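Local coordinates for protein VMB-1 (Vibrio alginolyticus, PDB 6JV4) that probably hydrolyses beta-lactam antibiotics to substituted beta-amino acids as a zinc-dependent subclass B1 metallo-beta-lactamase, at residues Tyr22-Tyr27 against Gly40-Asn45; Thr54-Gln59 against Phe83-Ser88; Gly60-Ile65 against Ile91-Asp96; Ile75-Val80 against Lys100-Ser105. All blocks are in the same frame, centred on the assembly; numbering follows the deposited sequence.

Contact 1 of 4, residues Tyr22-Tyr27 against Gly40-Asn45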
loop_
_atom_site.group_PDB
_atom_site.type_symbol
_atom_site.label_atom_id
_atom_site.label_comp_id
_atom_site.label_asym_id
_atom_site.label_seq_id
_atom_site.Cartn_x
_atom_site.Cartn_y
_atom_site.Cartn_z
ATOM N N TYR A 22 4.049 -8.845 -8.489
ATOM C CA TYR A 22 3.439 -9.865 -7.628
ATOM C C TYR A 22 2.687 -9.161 -6.508
ATOM O O TYR A 22 3.104 -8.071 -6.086
ATOM C CB TYR A 22 4.506 -10.789 -7.061
ATOM C CG TYR A 22 5.051 -11.724 -8.114
ATOM C CD1 TYR A 22 4.640 -13.050 -8.184
ATOM C CD2 TYR A 22 5.984 -11.263 -9.027
ATOM C CE1 TYR A 22 5.162 -13.911 -9.145
ATOM C CE2 TYR A 22 6.528 -12.118 -9.983
ATOM C CZ TYR A 22 6.100 -13.430 -10.045
ATOM O OH TYR A 22 6.650 -14.245 -11.003
ATOM N N GLN A 23 1.583 -9.761 -6.137
ATOM C CA GLN A 23 0.815 -9.361 -4.970
ATOM C C GLN A 23 1.292 -10.191 -3.784
ATOM O O GLN A 23 1.122 -11.419 -3.812
ATOM C CB GLN A 23 -0.657 -9.571 -5.272
ATOM C CG GLN A 23 -1.623 -9.185 -4.152
ATOM C CD GLN A 23 -3.038 -9.562 -4.545
ATOM O OE1 GLN A 23 -3.273 -10.187 -5.572
ATOM N NE2 GLN A 23 -4.026 -9.191 -3.759
ATOM N N HIS A 24 1.758 -9.571 -2.716
ATOM C CA HIS A 24 2.033 -10.286 -1.447
ATOM C C HIS A 24 0.842 -10.150 -0.501
ATOM O O HIS A 24 0.202 -9.105 -0.482
ATOM C CB HIS A 24 3.317 -9.858 -0.759
ATOM C CG HIS A 24 3.430 -8.461 -0.246
ATOM N ND1 HIS A 24 2.838 -8.037 0.964
ATOM C CD2 HIS A 24 4.227 -7.449 -0.674
ATOM C CE1 HIS A 24 3.221 -6.773 1.179
ATOM N NE2 HIS A 24 4.095 -6.415 0.213
ATOM N N ILE A 25 0.478 -11.252 0.164
ATOM C CA ILE A 25 -0.810 -11.333 0.871
ATOM C C ILE A 25 -0.551 -11.885 2.276
ATOM O O ILE A 25 0.222 -12.853 2.425
ATOM C CB ILE A 25 -1.832 -12.187 0.118
ATOM C CG1 ILE A 25 -1.943 -11.740 -1.344
ATOM C CG2 ILE A 25 -3.174 -12.127 0.832
ATOM C CD1 ILE A 25 -2.813 -12.607 -2.179
ATOM N N SER A 26 -1.148 -11.250 3.266
ATOM C CA SER A 26 -1.065 -11.716 4.665
ATOM C C SER A 26 -2.411 -11.456 5.309
ATOM O O SER A 26 -3.328 -11.022 4.614
ATOM C CB SER A 26 0.118 -11.147 5.384
ATOM O OG SER A 26 0.322 -9.787 5.133
ATOM N N TYR A 27 -2.594 -11.796 6.586
ATOM C CA TYR A 27 -3.876 -11.533 7.247
ATOM C C TYR A 27 -3.649 -11.380 8.740
ATOM O O TYR A 27 -2.600 -11.817 9.249
ATOM C CB TYR A 27 -4.886 -12.617 6.913
ATOM C CG TYR A 27 -4.614 -13.931 7.572
ATOM C CD1 TYR A 27 -5.039 -14.185 8.872
ATOM C CD2 TYR A 27 -3.912 -14.930 6.907
ATOM C CE1 TYR A 27 -4.793 -15.409 9.481
ATOM C CE2 TYR A 27 -3.642 -16.145 7.511
ATOM C CZ TYR A 27 -4.097 -16.393 8.803
ATOM O OH TYR A 27 -3.858 -17.594 9.423
ATOM N N GLY A 40 0.127 -6.131 -0.425
ATOM C CA GLY A 40 1.095 -5.169 -0.982
ATOM C C GLY A 40 1.600 -5.729 -2.295
ATOM O O GLY A 40 1.055 -6.787 -2.754
ATOM N N LEU A 41 2.648 -5.139 -2.840
ATOM C CA LEU A 41 3.201 -5.582 -4.126
ATOM C C LEU A 41 4.702 -5.837 -4.008
ATOM O O LEU A 41 5.386 -5.228 -3.186
ATOM C CB LEU A 41 2.901 -4.604 -5.256
ATOM C CG LEU A 41 1.419 -4.270 -5.509
ATOM C CD1 LEU A 41 1.336 -3.277 -6.639
ATOM C CD2 LEU A 41 0.610 -5.509 -5.866
ATOM N N VAL A 42 5.177 -6.644 -4.935
ATOM C CA VAL A 42 6.617 -6.724 -5.278
ATOM C C VAL A 42 6.728 -6.352 -6.745
ATOM O O VAL A 42 5.987 -6.945 -7.559
ATOM C CB VAL A 42 7.217 -8.104 -5.018
ATOM C CG1 VAL A 42 8.633 -8.150 -5.510
ATOM C CG2 VAL A 42 7.149 -8.508 -3.555
ATOM N N VAL A 43 7.525 -5.341 -7.021
ATOM C CA VAL A 43 7.744 -4.849 -8.401
ATOM C C VAL A 43 9.172 -5.198 -8.783
ATOM O O VAL A 43 10.132 -4.828 -8.052
ATOM C CB VAL A 43 7.411 -3.361 -8.551
ATOM C CG1 VAL A 43 7.631 -2.877 -9.987
ATOM C CG2 VAL A 43 5.988 -3.094 -8.123
ATOM N N ILE A 44 9.291 -5.844 -9.941
ATOM C CA ILE A 44 10.603 -6.336 -10.455
ATOM C C ILE A 44 10.992 -5.436 -11.623
ATOM O O ILE A 44 10.154 -5.250 -12.537
ATOM C CB ILE A 44 10.513 -7.806 -10.876
ATOM C CG1 ILE A 44 10.118 -8.704 -9.708
ATOM C CG2 ILE A 44 11.826 -8.282 -11.524
ATOM C CD1 ILE A 44 9.644 -10.046 -10.134
ATOM N N ASN A 45 12.225 -4.930 -11.566
ATOM C CA ASN A 45 12.855 -4.043 -12.565
ATOM C C ASN A 45 14.254 -4.612 -12.865
ATOM O O ASN A 45 15.188 -4.354 -12.097
ATOM C CB ASN A 45 12.893 -2.594 -12.073
ATOM C CG ASN A 45 13.414 -1.617 -13.099
ATOM O OD1 ASN A 45 13.085 -1.763 -14.258
ATOM N ND2 ASN A 45 14.191 -0.622 -12.697
#

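Contact 2 of 4, residues Thr54-Gln59 against Phe83-Ser88. With ZN (zinc ion), chain E; ZN (zinc ion), chain F.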
loop_
_atom_site.group_PDB
_atom_site.type_symbol
_atom_site.label_atom_id
_atom_site.label_comp_id
_atom_site.label_asym_id
_atom_site.label_seq_id
_atom_site.Cartn_x
_atom_site.Cartn_y
_atom_site.Cartn_z
ATOM N N THR A 54 5.103 -3.566 3.459
ATOM C CA THR A 54 5.614 -4.833 4.013
ATOM C C THR A 54 4.431 -5.751 4.304
ATOM O O THR A 54 3.323 -5.299 4.655
ATOM C CB THR A 54 6.513 -4.562 5.229
ATOM O OG1 THR A 54 5.798 -3.835 6.235
ATOM C CG2 THR A 54 7.768 -3.799 4.884
ATOM N N PRO A 55 4.661 -7.074 4.224
ATOM C CA PRO A 55 3.733 -8.040 4.785
ATOM C C PRO A 55 3.442 -7.730 6.264
ATOM O O PRO A 55 4.246 -7.090 6.939
ATOM C CB PRO A 55 4.493 -9.364 4.653
ATOM C CG PRO A 55 5.311 -9.138 3.416
ATOM C CD PRO A 55 5.835 -7.728 3.591
ATOM N N TRP A 56 2.263 -8.130 6.714
ATOM C CA TRP A 56 1.737 -7.718 8.049
ATOM C C TRP A 56 2.452 -8.409 9.214
ATOM O O TRP A 56 2.373 -7.899 10.326
ATOM C CB TRP A 56 0.241 -7.971 8.045
ATOM C CG TRP A 56 -0.556 -7.080 8.921
ATOM C CD1 TRP A 56 -0.158 -6.227 9.902
ATOM C CD2 TRP A 56 -1.982 -6.973 8.840
ATOM N NE1 TRP A 56 -1.249 -5.580 10.424
ATOM C CE2 TRP A 56 -2.370 -6.027 9.792
ATOM C CE3 TRP A 56 -2.933 -7.603 8.045
ATOM C CZ2 TRP A 56 -3.702 -5.676 9.968
ATOM C CZ3 TRP A 56 -4.258 -7.264 8.238
ATOM C CH2 TRP A 56 -4.607 -6.294 9.157
ATOM N N THR A 57 3.297 -9.386 8.973
ATOM C CA THR A 57 4.076 -10.053 10.023
ATOM C C THR A 57 5.541 -10.036 9.618
ATOM O O THR A 57 5.871 -10.074 8.410
ATOM C CB THR A 57 3.620 -11.481 10.365
ATOM O OG1 THR A 57 4.098 -12.361 9.376
ATOM C CG2 THR A 57 2.125 -11.641 10.525
ATOM N N THR A 58 6.399 -9.946 10.618
ATOM C CA THR A 58 7.864 -9.982 10.405
ATOM C C THR A 58 8.239 -11.337 9.793
ATOM O O THR A 58 9.103 -11.341 8.884
ATOM C CB THR A 58 8.603 -9.660 11.715
ATOM O OG1 THR A 58 8.161 -8.375 12.164
ATOM C CG2 THR A 58 10.095 -9.586 11.519
ATOM N N GLN A 59 7.605 -12.444 10.207
ATOM C CA GLN A 59 7.928 -13.755 9.596
ATOM C C GLN A 59 7.604 -13.675 8.093
ATOM O O GLN A 59 8.403 -14.128 7.272
ATOM C CB GLN A 59 7.247 -14.891 10.359
ATOM C CG GLN A 59 7.781 -15.041 11.787
ATOM C CD GLN A 59 9.269 -15.361 11.825
ATOM O OE1 GLN A 59 9.757 -16.204 11.059
ATOM N NE2 GLN A 59 10.015 -14.674 12.686
ATOM N N PHE A 83 1.201 5.065 7.694
ATOM C CA PHE A 83 2.006 4.843 8.921
ATOM C C PHE A 83 1.522 3.628 9.713
ATOM O O PHE A 83 2.271 3.222 10.633
ATOM C CB PHE A 83 2.026 6.097 9.797
ATOM C CG PHE A 83 0.797 6.338 10.621
ATOM C CD1 PHE A 83 -0.335 6.877 10.047
ATOM C CD2 PHE A 83 0.780 6.041 11.987
ATOM C CE1 PHE A 83 -1.465 7.149 10.808
ATOM C CE2 PHE A 83 -0.359 6.303 12.730
ATOM C CZ PHE A 83 -1.447 6.899 12.161
ATOM N N HIS A 84 0.335 3.077 9.440
ATOM C CA HIS A 84 -0.186 1.909 10.201
ATOM C C HIS A 84 0.722 0.680 9.970
ATOM O O HIS A 84 1.386 0.549 8.925
ATOM C CB HIS A 84 -1.646 1.612 9.865
ATOM C CG HIS A 84 -2.632 2.611 10.344
ATOM N ND1 HIS A 84 -3.891 2.699 9.802
ATOM C CD2 HIS A 84 -2.570 3.563 11.293
ATOM C CE1 HIS A 84 -4.579 3.639 10.418
ATOM N NE2 HIS A 84 -3.786 4.189 11.354
ATOM N N GLU A 85 0.629 -0.318 10.865
ATOM C CA GLU A 85 1.481 -1.532 10.869
ATOM C C GLU A 85 1.218 -2.430 9.655
ATOM O O GLU A 85 2.151 -3.091 9.229
ATOM C CB GLU A 85 1.212 -2.334 12.150
ATOM C CG GLU A 85 2.116 -3.534 12.319
ATOM C CD GLU A 85 1.601 -4.538 13.343
ATOM O OE1 GLU A 85 0.650 -4.198 14.102
ATOM O OE2 GLU A 85 2.152 -5.638 13.385
ATOM N N ASP A 86 0.019 -2.455 9.074
ATOM C CA ASP A 86 -0.192 -3.300 7.871
ATOM C C ASP A 86 0.604 -2.795 6.652
ATOM O O ASP A 86 0.773 -3.550 5.672
ATOM C CB ASP A 86 -1.677 -3.463 7.534
ATOM C CG ASP A 86 -2.444 -2.203 7.263
ATOM O OD1 ASP A 86 -1.987 -1.091 7.665
ATOM O OD2 ASP A 86 -3.544 -2.335 6.680
ATOM N N ALA A 87 0.986 -1.511 6.635
ATOM C CA ALA A 87 1.737 -0.931 5.515
ATOM C C ALA A 87 3.212 -0.824 5.877
ATOM O O ALA A 87 4.016 -1.040 4.972
ATOM C CB ALA A 87 1.152 0.399 5.133
ATOM N N SER A 88 3.549 -0.435 7.116
ATOM C CA SER A 88 4.897 0.062 7.478
ATOM C C SER A 88 5.539 -0.808 8.566
ATOM O O SER A 88 6.591 -0.430 9.076
ATOM C CB SER A 88 4.835 1.498 7.922
ATOM O OG SER A 88 4.200 1.542 9.165
HETATM ZN ZN ZN E . -4.459 1.813 8.109
HETATM ZN ZN ZN F . -5.370 -1.367 6.529
HETATM O O HOH W 1 3.344 -4.215 7.272
#

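Contact 3 of 4, residues Gly60-Ile65 against Ile91-Asp96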
loop_
_atom_site.group_PDB
_atom_site.type_symbol
_atom_site.label_atom_id
_atom_site.label_comp_id
_atom_site.label_asym_id
_atom_site.label_seq_id
_atom_site.Cartn_x
_atom_site.Cartn_y
_atom_site.Cartn_z
ATOM N N GLY A 60 6.466 -13.099 7.733
ATOM C CA GLY A 60 6.097 -12.977 6.308
ATOM C C GLY A 60 7.097 -12.105 5.564
ATOM O O GLY A 60 7.408 -12.453 4.421
ATOM N N THR A 61 7.559 -10.989 6.139
ATOM C CA THR A 61 8.549 -10.106 5.468
ATOM C C THR A 61 9.862 -10.878 5.247
ATOM O O THR A 61 10.452 -10.850 4.129
ATOM C CB THR A 61 8.759 -8.798 6.227
ATOM O OG1 THR A 61 7.470 -8.180 6.391
ATOM C CG2 THR A 61 9.745 -7.901 5.531
ATOM N N LYS A 62 10.291 -11.626 6.254
ATOM C CA LYS A 62 11.532 -12.429 6.099
ATOM C C LYS A 62 11.325 -13.479 5.004
ATOM O O LYS A 62 12.235 -13.658 4.152
ATOM C CB LYS A 62 11.890 -13.095 7.429
ATOM C CG LYS A 62 12.439 -12.127 8.449
ATOM C CD LYS A 62 12.829 -12.789 9.755
ATOM C CE LYS A 62 13.419 -11.779 10.705
ATOM N NZ LYS A 62 13.995 -12.430 11.906
ATOM N N GLN A 63 10.156 -14.120 4.961
ATOM C CA GLN A 63 9.850 -15.144 3.926
ATOM C C GLN A 63 9.823 -14.481 2.540
ATOM O O GLN A 63 10.326 -15.085 1.550
ATOM C CB GLN A 63 8.535 -15.841 4.219
ATOM C CG GLN A 63 8.604 -16.727 5.465
ATOM C CD GLN A 63 7.221 -16.988 6.014
ATOM O OE1 GLN A 63 6.217 -16.640 5.406
ATOM N NE2 GLN A 63 7.136 -17.637 7.178
ATOM N N LEU A 64 9.287 -13.257 2.472
ATOM C CA LEU A 64 9.212 -12.544 1.174
ATOM C C LEU A 64 10.637 -12.226 0.698
ATOM O O LEU A 64 10.910 -12.407 -0.511
ATOM C CB LEU A 64 8.390 -11.263 1.326
ATOM C CG LEU A 64 8.185 -10.493 0.019
ATOM C CD1 LEU A 64 7.565 -11.372 -1.056
ATOM C CD2 LEU A 64 7.347 -9.240 0.259
ATOM N N ILE A 65 11.500 -11.750 1.579
ATOM C CA ILE A 65 12.922 -11.446 1.218
ATOM C C ILE A 65 13.595 -12.736 0.733
ATOM O O ILE A 65 14.282 -12.708 -0.327
ATOM C CB ILE A 65 13.643 -10.805 2.402
ATOM C CG1 ILE A 65 13.147 -9.370 2.610
ATOM C CG2 ILE A 65 15.165 -10.846 2.256
ATOM C CD1 ILE A 65 13.494 -8.828 3.950
ATOM N N ILE A 91 9.559 -1.608 8.687
ATOM C CA ILE A 91 10.637 -0.611 8.452
ATOM C C ILE A 91 11.897 -0.976 9.255
ATOM O O ILE A 91 13.007 -0.894 8.702
ATOM C CB ILE A 91 10.105 0.795 8.720
ATOM C CG1 ILE A 91 9.200 1.263 7.569
ATOM C CG2 ILE A 91 11.223 1.766 8.953
ATOM C CD1 ILE A 91 8.646 2.629 7.818
ATOM N N PRO A 92 11.817 -1.318 10.571
ATOM C CA PRO A 92 13.024 -1.585 11.336
ATOM C C PRO A 92 13.833 -2.722 10.719
ATOM O O PRO A 92 15.055 -2.564 10.568
ATOM C CB PRO A 92 12.495 -1.905 12.742
ATOM C CG PRO A 92 11.185 -1.137 12.809
ATOM C CD PRO A 92 10.613 -1.304 11.418
ATOM N N LEU A 93 13.181 -3.831 10.370
ATOM C CA LEU A 93 13.860 -4.980 9.736
ATOM C C LEU A 93 14.530 -4.512 8.452
ATOM O O LEU A 93 15.697 -4.883 8.228
ATOM C CB LEU A 93 12.871 -6.110 9.451
ATOM C CG LEU A 93 13.462 -7.276 8.677
ATOM C CD1 LEU A 93 14.571 -7.969 9.503
ATOM C CD2 LEU A 93 12.395 -8.252 8.267
ATOM N N LEU A 94 13.810 -3.781 7.582
ATOM C CA LEU A 94 14.425 -3.408 6.285
ATOM C C LEU A 94 15.600 -2.465 6.534
ATOM O O LEU A 94 16.664 -2.627 5.862
ATOM C CB LEU A 94 13.372 -2.766 5.378
ATOM C CG LEU A 94 12.204 -3.655 4.977
ATOM C CD1 LEU A 94 11.216 -2.900 4.095
ATOM C CD2 LEU A 94 12.628 -4.909 4.272
ATOM N N ASN A 95 15.464 -1.548 7.475
ATOM C CA ASN A 95 16.544 -0.575 7.779
ATOM C C ASN A 95 17.760 -1.363 8.310
ATOM O O ASN A 95 18.893 -1.077 7.860
ATOM C CB ASN A 95 16.055 0.509 8.726
ATOM C CG ASN A 95 15.210 1.582 8.052
ATOM O OD1 ASN A 95 15.067 1.610 6.811
ATOM N ND2 ASN A 95 14.592 2.414 8.886
ATOM N N ASP A 96 17.516 -2.353 9.155
ATOM C CA ASP A 96 18.575 -3.267 9.682
ATOM C C ASP A 96 19.291 -4.027 8.569
ATOM O O ASP A 96 20.518 -4.176 8.729
ATOM C CB ASP A 96 18.017 -4.245 10.702
ATOM C CG ASP A 96 17.764 -3.614 12.044
ATOM O OD1 ASP A 96 18.236 -2.487 12.244
ATOM O OD2 ASP A 96 17.104 -4.259 12.872
#

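Contact 4 of 4, residues Ile75-Val80 against Lys100-Ser105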
loop_
_atom_site.group_PDB
_atom_site.type_symbol
_atom_site.label_atom_id
_atom_site.label_comp_id
_atom_site.label_asym_id
_atom_site.label_seq_id
_atom_site.Cartn_x
_atom_site.Cartn_y
_atom_site.Cartn_z
ATOM N N ILE A 75 16.781 -7.215 -3.411
ATOM C CA ILE A 75 15.739 -6.326 -2.836
ATOM C C ILE A 75 16.385 -4.958 -2.597
ATOM O O ILE A 75 17.203 -4.818 -1.665
ATOM C CB ILE A 75 15.089 -7.001 -1.612
ATOM C CG1 ILE A 75 14.176 -6.008 -0.883
ATOM C CG2 ILE A 75 16.124 -7.618 -0.661
ATOM C CD1 ILE A 75 12.961 -5.624 -1.654
ATOM N N LYS A 76 16.033 -3.982 -3.425
ATOM C CA LYS A 76 16.660 -2.641 -3.515
ATOM C C LYS A 76 15.980 -1.649 -2.577
ATOM O O LYS A 76 16.669 -0.817 -1.940
ATOM C CB LYS A 76 16.592 -2.065 -4.935
ATOM C CG LYS A 76 17.770 -2.465 -5.807
ATOM C CD LYS A 76 19.097 -1.923 -5.289
ATOM C CE LYS A 76 20.282 -2.414 -6.089
ATOM N NZ LYS A 76 21.545 -1.825 -5.582
ATOM N N SER A 77 14.658 -1.639 -2.548
ATOM C CA SER A 77 13.995 -0.602 -1.733
ATOM C C SER A 77 12.559 -1.016 -1.476
ATOM O O SER A 77 12.081 -1.916 -2.123
ATOM C CB SER A 77 14.068 0.745 -2.394
ATOM O OG SER A 77 13.214 0.796 -3.545
ATOM N N ALA A 78 11.935 -0.342 -0.519
ATOM C CA ALA A 78 10.503 -0.498 -0.226
ATOM C C ALA A 78 9.923 0.893 -0.054
ATOM O O ALA A 78 10.613 1.799 0.488
ATOM C CB ALA A 78 10.302 -1.319 1.004
ATOM N N VAL A 79 8.655 1.051 -0.419
ATOM C CA VAL A 79 7.876 2.259 -0.094
ATOM C C VAL A 79 6.699 1.819 0.774
ATOM O O VAL A 79 6.126 0.724 0.537
ATOM C CB VAL A 79 7.390 3.024 -1.339
ATOM C CG1 VAL A 79 6.463 2.190 -2.218
ATOM C CG2 VAL A 79 6.731 4.343 -0.964
ATOM N N VAL A 80 6.398 2.585 1.805
ATOM C CA VAL A 80 5.256 2.275 2.708
ATOM C C VAL A 80 4.169 3.307 2.456
ATOM O O VAL A 80 4.500 4.502 2.273
ATOM C CB VAL A 80 5.676 2.208 4.192
ATOM C CG1 VAL A 80 6.790 1.194 4.385
ATOM C CG2 VAL A 80 6.055 3.540 4.762
ATOM N N LYS A 100 16.704 0.245 1.405
ATOM C CA LYS A 100 16.215 1.638 1.520
ATOM C C LYS A 100 14.692 1.590 1.717
ATOM O O LYS A 100 14.035 0.766 1.073
ATOM C CB LYS A 100 16.500 2.494 0.286
ATOM C CG LYS A 100 17.973 2.655 -0.077
ATOM C CD LYS A 100 18.245 3.830 -1.003
ATOM C CE LYS A 100 19.732 4.144 -1.095
ATOM N NZ LYS A 100 19.987 5.572 -0.794
ATOM N N THR A 101 14.215 2.370 2.658
ATOM C CA THR A 101 12.772 2.529 2.923
ATOM C C THR A 101 12.378 3.942 2.578
ATOM O O THR A 101 13.036 4.902 3.005
ATOM C CB THR A 101 12.415 2.129 4.351
ATOM O OG1 THR A 101 13.224 2.873 5.270
ATOM C CG2 THR A 101 12.580 0.649 4.598
ATOM N N TYR A 102 11.252 4.077 1.895
ATOM C CA TYR A 102 10.752 5.393 1.481
ATOM C C TYR A 102 9.395 5.646 2.113
ATOM O O TYR A 102 8.580 4.734 2.144
ATOM C CB TYR A 102 10.553 5.443 -0.025
ATOM C CG TYR A 102 11.839 5.556 -0.803
ATOM C CD1 TYR A 102 12.316 6.797 -1.199
ATOM C CD2 TYR A 102 12.607 4.448 -1.037
ATOM C CE1 TYR A 102 13.522 6.913 -1.876
ATOM C CE2 TYR A 102 13.812 4.542 -1.719
ATOM C CZ TYR A 102 14.251 5.778 -2.157
ATOM O OH TYR A 102 15.420 5.832 -2.846
ATOM N N ALA A 103 9.214 6.843 2.642
ATOM C CA ALA A 103 7.930 7.284 3.219
ATOM C C ALA A 103 7.836 8.771 2.995
ATOM O O ALA A 103 8.900 9.442 2.980
ATOM C CB ALA A 103 7.813 6.929 4.685
ATOM N N THR A 104 6.625 9.302 2.916
ATOM C CA THR A 104 6.481 10.756 2.830
ATOM C C THR A 104 6.822 11.398 4.176
ATOM O O THR A 104 6.845 10.734 5.240
ATOM C CB THR A 104 5.097 11.227 2.383
ATOM O OG1 THR A 104 4.213 11.008 3.488
ATOM C CG2 THR A 104 4.591 10.539 1.136
ATOM N N SER A 105 7.054 12.705 4.108
ATOM C CA SER A 105 7.243 13.569 5.300
ATOM C C SER A 105 6.065 13.420 6.260
ATOM O O SER A 105 6.270 13.496 7.499
ATOM C CB SER A 105 7.461 15.018 4.878
ATOM O OG SER A 105 6.389 15.525 4.101
HETATM O O HOH W 2 18.933 -0.578 -0.814
HETATM O O HOH W 3 4.492 7.331 2.850
#

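Contact 1 of 4, residues Tyr22-Tyr27 against Gly40-Asn45
Tyr22-Tyr27 and Gly40-Asn45 face each other in the beta hairpin of strands 21-30 and 36-45, a buried antiparallel pairing within the seven-stranded sheet of the metallo-beta-lactamase fold. Tyr22 and Val42 form a hydrogen-bonded pair: Tyr22 N reaches Val42 O at 2.9 Å, and Val42 N gives its proton back to Tyr22 O at 2.8 Å. Gln23 and Leu41 follow as a non-hydrogen-bonded pair, and His24 with Gly40 forms a second hydrogen-bonded pair, each backbone N donating to the other residue's O.

The imidazole of His24 lies across Gly40. With chi1 at 65°, CG sits between the backbone N and the carbonyl carbon, and the ring leans over the partner strand. Gly40 CA lies beneath one face, 3.6 Å from the centroid of the His24 ring, a CH-pi contact possible at this range because residue 40 carries no side chain. Val42 CG2 meets the ring edge at 4.2 Å from His24 CD2. His24 NE2 is hydrogen-bonded to Asp53 O, which should fix the rotation of the ring. On the sheet face that carries His24 and Val42, Tyr22 CE2 also touches Ile44 CD1 at 3.7 Å. On the other face of the sheet Leu41 CD2 lies 4.0 Å from Gln23 CA.

Helix 58-70 covers the Tyr22, His24 and Val42 face, where Leu64 packs on His24 and Val42 and Trp67 meets Tyr22 edge-to-face. The Leu41 face rests on Leu153 of the second sheet, while strands 13-16 and 48-52 flank the hairpin.

Contact 2 of 4, residues Thr54-Gln59 against Phe83-Ser88
Trp56 packs its indole over Asp86, the last residue of the His-x-His-x-Asp zinc motif made by His82, His84 and Asp86, the form found in subclass B1 enzymes. Asp86 CB sits over one face of the indole, 3.6 Å from the centroid of the five-membered ring, in a CH-pi contact that comes within 3.5 Å of Trp56 CE2. The ring and carboxylate planes are 43° apart, so the two groups do not stack. A chi1 of 59° turns the Asp86 carboxylate between its own N and carbonyl carbon and out to one zinc ion, bound by Asp86 OD2 at 2.1 Å; Cys163 and His205 also bind it. His84 ND1 holds the other zinc at 2.0 Å, with His82 and His144, and His84 NE2 is anchored by Asp178.

Backbone joins the segments beside this site. Thr54 N donates to Ala87 O at 3.1 Å. A water bridges the gap: Thr54 O at 2.8 Å and Glu85 O at 2.6 Å are both placed to accept from it, but it has more acceptors in reach than protons, so they are probably not all served at once. It is also hydrogen-bonded to Thr54 OG1. At the solvent side Lys28 ties the two segments together, forming a salt bridge with Glu85 OE2 and a hydrogen bond with Trp56 O.

The chemistry is thus divided along Asp86, an apolar indole face against its CB and a metal at its carboxylate. Trp56 is a second-shell neighbour of the zinc ligand Asp86, and its indole face probably restricts movement of that side chain.

Contact 3 of 4, residues Gly60-Ile65 against Ile91-Asp96
Thr61 and Leu93 mark the closest approach of two short helical segments, Gly60-Ile65 and Ile91-Asp96, with their CA atoms 8.5 Å apart. The segment axes come no nearer than 11.1 Å and run in broadly the same direction, 39° apart. At that separation the backbones stay well clear of each other, no hydrogen bond crosses, and side chains alone bridge the gap.

Leu93 carries most of the contact. Its CG is anti to the backbone N (chi1 174°), which places CD2 between two residues: Thr61 CG2 lies 3.8 Å from Leu93 CD2, the two side chains alongside each other and pointing opposite ways, and Lys62 CG lies 3.9 Å from the same methyl. The exposed, extended chain of Lys62 runs on beside the leucine at the rim of the contact, its CE 4.2 Å from Leu93 CD1. One step deeper, Ile65 CD1 touches Leu94 CD2 at 4.0 Å. The Thr61 side chain is divided in its duties: CG2 faces the leucines, whereas Asp90 OD2 and Thr57 O both lie within hydrogen-bonding reach of the single OG1 proton, which they would have to share or exchange.

Both helices lie on the same side of the seven-stranded sheet. Helix 58-70 belongs to the crossover between parallel strands 48-52 and 74-79, with Ile65 resting on Met51, and helix 91-96 to the next crossover, from 74-79 to 100-104, with Leu94 resting on Ala78 and Thr101. Such neighbouring connections form one of the two helical layers of the alpha-beta/beta-alpha sandwich that defines the metallo-beta-lactamase fold.

Contact 4 of 4, residues Ile75-Val80 against Lys100-Ser105
Tyr102 takes chi1 at -75°, with CG anti to its carbonyl carbon, and chi2 at -95°, and these two torsions swing its ring back along strand 75-79 so that an edge faces Ala78 and Ser77. Ala78 O lies in the plane of the ring at that edge, 3.6 Å from Tyr102 CD2, and Ser77 CB sits 3.9 Å from Tyr102 CE2. Val79 comes in on the same face of the sheet: the Val79 and Tyr102 side chains cross at about a right angle, with Val79 CG2 4.1 Å from Tyr102 CB. In Val80 the methyl lodged between the backbone N and the carbonyl carbon, CG2, does the touching, 3.8 Å from Ala103 CB.

The strands run parallel and pair Ser77 with Lys100, Ala78 with Thr101 and Val79 with Tyr102. Ala78 bonds through both its N and its O: the N donates to Lys100 O at 2.9 Å and the O accepts from Tyr102 N at 2.8 Å. Val80 N extends the ladder to Tyr102 O at 3.1 Å. This is the strand pair of a beta-alpha-beta crossover, connected through helices 85-88 and 91-96, and Asn95 OD1 of the latter is hydrogen-bonded to Thr101 OG1. On the Ser77 and Val79 face Phe130 packs on both residues, and Ser77 OG is hydrogen-bonded to His50 ND1.

Water replaces direct pairing at the two ends. One molecule donates to Lys76 O and accepts a rather long bond from Lys100 N; another accepts from Thr104 N at 2.9 Å and donates to Val80 O. Just beyond, Thr104 OG1 caps the start of helix 105-113 by binding Thr107 N.

Overall arrangement
All four contacts are largely buried, with exposed residues only at the edges of contact 2 (Glu85), contact 3 (Lys62) and contact 4 (Lys76 and Lys100). Contacts 1 and 4 belong to the same seven-stranded sheet without touching: the first is an antiparallel hairpin, the second a parallel pair, and both rely on backbone bonds. Contact 3 joins helices covering that sheet, purely through carbon atoms, and lies furthest from the chain centre. Contact 2 alone carries metal ligands, and it mixes water, charge and an aromatic face. It touches the other three: Pro55 packs on Thr61 of contact 3, Ala87 O on Val80 of contact 4, and Trp56 N is probably hydrogen-bonded to Ser26 OG of contact 1.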